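Local coordinates for glucan-binding protein C, GbpC (PDB 5UQZ) that binds glucan and mediates both sucrose-dependent and sucrose-independent adherence of Streptococcus mutans, probably through a calcium-binding beta-supersandwich domain, at residues K265-K270 and D282-V287. Numbering follows the deposited sequence.
Sequences KDNQYK and DGWDAV
The indole of W284 reaches across to the backbone of N267, where W284 NE1 donates to N267 O at 2.7 Å. That oxygen lies at the ring edge, 22° out of its plane, and the N-H···O angle of 138° makes the bond bent. Beside it the N267 and W284 side chains cross at about a right angle, N267 OD1 lying 3.7 Å from W284 CZ2; a chi1 of 64°, with CG between the backbone N and carbonyl carbon, places the amide there, and hydrogen bonds of OD1 with H227 N and ND2 with S253 OG hold it. Q268, bent at chi2, brings OE1 obliquely to within 4.2 Å of W284 CZ2. Q268 NE2 donates to D279 OD1 and to a water 3.0 Å away, which in turn donates to D285 OD2. Next in the chain, D266 OD1 accepts Q268 N from above the carboxylate plane at 2.8 Å, an Asx turn, and Y269 N through its syn lone pair, an Asx motif. W284 and D285 occupy the middle of a type I turn. Q268 OE1 bonds N226 and D285 OD1 bonds S224, both calcium ligands, so the network around the buried indole forms a second shell consistent with positioning the metal site.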
loop_
_atom_site.group_PDB
_atom_site.type_symbol
_atom_site.label_atom_id
_atom_site.label_comp_id
_atom_site.label_asym_id
_atom_site.label_seq_id
_atom_site.Cartn_x
_atom_site.Cartn_y
_atom_site.Cartn_z
ATOM N N LYS A 265 -2.232 -16.534 -0.009
ATOM C CA LYS A 265 -1.461 -16.969 -1.161
ATOM C C LYS A 265 -0.829 -15.768 -1.844
ATOM O O LYS A 265 -1.161 -14.616 -1.588
ATOM C CB LYS A 265 -2.364 -17.716 -2.149
ATOM C CG LYS A 265 -2.931 -19.006 -1.597
ATOM C CD LYS A 265 -3.762 -19.656 -2.673
ATOM C CE LYS A 265 -4.875 -20.544 -2.118
ATOM N NZ LYS A 265 -5.018 -21.808 -2.917
ATOM N N ASP A 266 0.110 -16.040 -2.751
ATOM C CA ASP A 266 0.732 -14.987 -3.546
ATOM C C ASP A 266 -0.349 -14.182 -4.253
ATOM O O ASP A 266 -1.254 -14.756 -4.863
ATOM C CB ASP A 266 1.694 -15.661 -4.528
ATOM C CG ASP A 266 2.468 -14.672 -5.440
ATOM O OD1 ASP A 266 1.818 -13.924 -6.182
ATOM O OD2 ASP A 266 3.727 -14.668 -5.484
ATOM N N ASN A 267 -0.275 -12.862 -4.132
ATOM C CA ASN A 267 -1.195 -11.977 -4.839
ATOM C C ASN A 267 -0.442 -11.023 -5.747
ATOM O O ASN A 267 -1.013 -10.040 -6.226
ATOM C CB ASN A 267 -2.092 -11.216 -3.864
ATOM C CG ASN A 267 -1.336 -10.273 -2.946
ATOM O OD1 ASN A 267 -0.128 -10.084 -3.099
ATOM N ND2 ASN A 267 -2.046 -9.677 -1.991
ATOM N N GLN A 268 0.836 -11.332 -6.029
ATOM C CA GLN A 268 1.696 -10.417 -6.773
ATOM C C GLN A 268 1.922 -10.817 -8.231
ATOM O O GLN A 268 2.087 -9.928 -9.081
ATOM C CB GLN A 268 3.080 -10.369 -6.100
ATOM C CG GLN A 268 3.958 -9.216 -6.581
ATOM C CD GLN A 268 3.568 -7.879 -5.949
ATOM O OE1 GLN A 268 3.069 -7.834 -4.831
ATOM N NE2 GLN A 268 3.784 -6.791 -6.667
ATOM N N TYR A 269 1.973 -12.120 -8.535
ATOM C CA TYR A 269 2.298 -12.590 -9.883
ATOM C C TYR A 269 1.248 -13.561 -10.366
ATOM O O TYR A 269 0.980 -14.573 -9.708
ATOM C CB TYR A 269 3.678 -13.323 -9.852
ATOM C CG TYR A 269 4.802 -12.336 -9.571
ATOM C CD1 TYR A 269 5.214 -11.427 -10.545
ATOM C CD2 TYR A 269 5.411 -12.281 -8.312
ATOM C CE1 TYR A 269 6.178 -10.459 -10.267
ATOM C CE2 TYR A 269 6.396 -11.325 -8.035
ATOM C CZ TYR A 269 6.755 -10.419 -9.007
ATOM O OH TYR A 269 7.710 -9.465 -8.744
ATOM N N LYS A 270 0.698 -13.277 -11.547
ATOM C CA LYS A 270 -0.166 -14.256 -12.198
ATOM C C LYS A 270 0.550 -15.592 -12.352
ATOM O O LYS A 270 -0.084 -16.647 -12.286
ATOM C CB LYS A 270 -0.613 -13.728 -13.560
ATOM C CG LYS A 270 -1.533 -12.521 -13.449
ATOM C CD LYS A 270 -2.024 -12.180 -14.858
ATOM C CE LYS A 270 -2.878 -10.971 -14.911
ATOM N NZ LYS A 270 -3.341 -10.867 -16.362
ATOM N N ASP A 282 1.096 -0.767 -14.770
ATOM C CA ASP A 282 -0.257 -1.288 -14.927
ATOM C C ASP A 282 -0.645 -2.276 -13.838
ATOM O O ASP A 282 -1.749 -2.836 -13.887
ATOM C CB ASP A 282 -0.427 -1.933 -16.307
ATOM C CG ASP A 282 -0.157 -0.963 -17.434
ATOM O OD1 ASP A 282 -0.402 0.248 -17.248
ATOM O OD2 ASP A 282 0.295 -1.416 -18.509
ATOM N N GLY A 283 0.200 -2.478 -12.848
ATOM C CA GLY A 283 -0.099 -3.470 -11.845
ATOM C C GLY A 283 -1.064 -2.948 -10.806
ATOM O O GLY A 283 -1.239 -1.729 -10.625
ATOM N N TRP A 284 -1.670 -3.885 -10.073
ATOM C CA TRP A 284 -2.680 -3.481 -9.090
ATOM C C TRP A 284 -2.100 -2.623 -7.971
ATOM O O TRP A 284 -2.856 -1.893 -7.319
ATOM C CB TRP A 284 -3.434 -4.700 -8.527
ATOM C CG TRP A 284 -2.631 -5.659 -7.704
ATOM C CD1 TRP A 284 -2.168 -6.873 -8.104
ATOM C CD2 TRP A 284 -2.232 -5.504 -6.307
ATOM N NE1 TRP A 284 -1.459 -7.472 -7.071
ATOM C CE2 TRP A 284 -1.507 -6.652 -5.966
ATOM C CE3 TRP A 284 -2.431 -4.514 -5.327
ATOM C CZ2 TRP A 284 -0.959 -6.823 -4.705
ATOM C CZ3 TRP A 284 -1.894 -4.683 -4.099
ATOM C CH2 TRP A 284 -1.154 -5.826 -3.772
ATOM N N ASP A 285 -0.787 -2.707 -7.719
ATOM C CA ASP A 285 -0.157 -2.035 -6.587
ATOM C C ASP A 285 0.554 -0.774 -7.013
ATOM O O ASP A 285 1.278 -0.193 -6.208
ATOM C CB ASP A 285 0.813 -3.003 -5.894
ATOM C CG ASP A 285 1.222 -2.533 -4.503
ATOM O OD1 ASP A 285 0.421 -1.924 -3.773
ATOM O OD2 ASP A 285 2.392 -2.820 -4.128
ATOM N N ALA A 286 0.329 -0.307 -8.234
ATOM C CA ALA A 286 1.017 0.898 -8.680
ATOM C C ALA A 286 0.528 2.088 -7.876
ATOM O O ALA A 286 -0.672 2.237 -7.637
ATOM C CB ALA A 286 0.724 1.145 -10.164
ATOM N N VAL A 287 1.455 2.966 -7.512
ATOM C CA VAL A 287 1.111 4.119 -6.688
ATOM C C VAL A 287 1.827 5.349 -7.219
ATOM O O VAL A 287 2.898 5.260 -7.830
ATOM C CB VAL A 287 1.408 3.901 -5.176
ATOM C CG1 VAL A 287 0.610 2.710 -4.627
ATOM C CG2 VAL A 287 2.908 3.709 -4.926
HETATM O O HOH W 1 4.259 -4.018 -5.724
#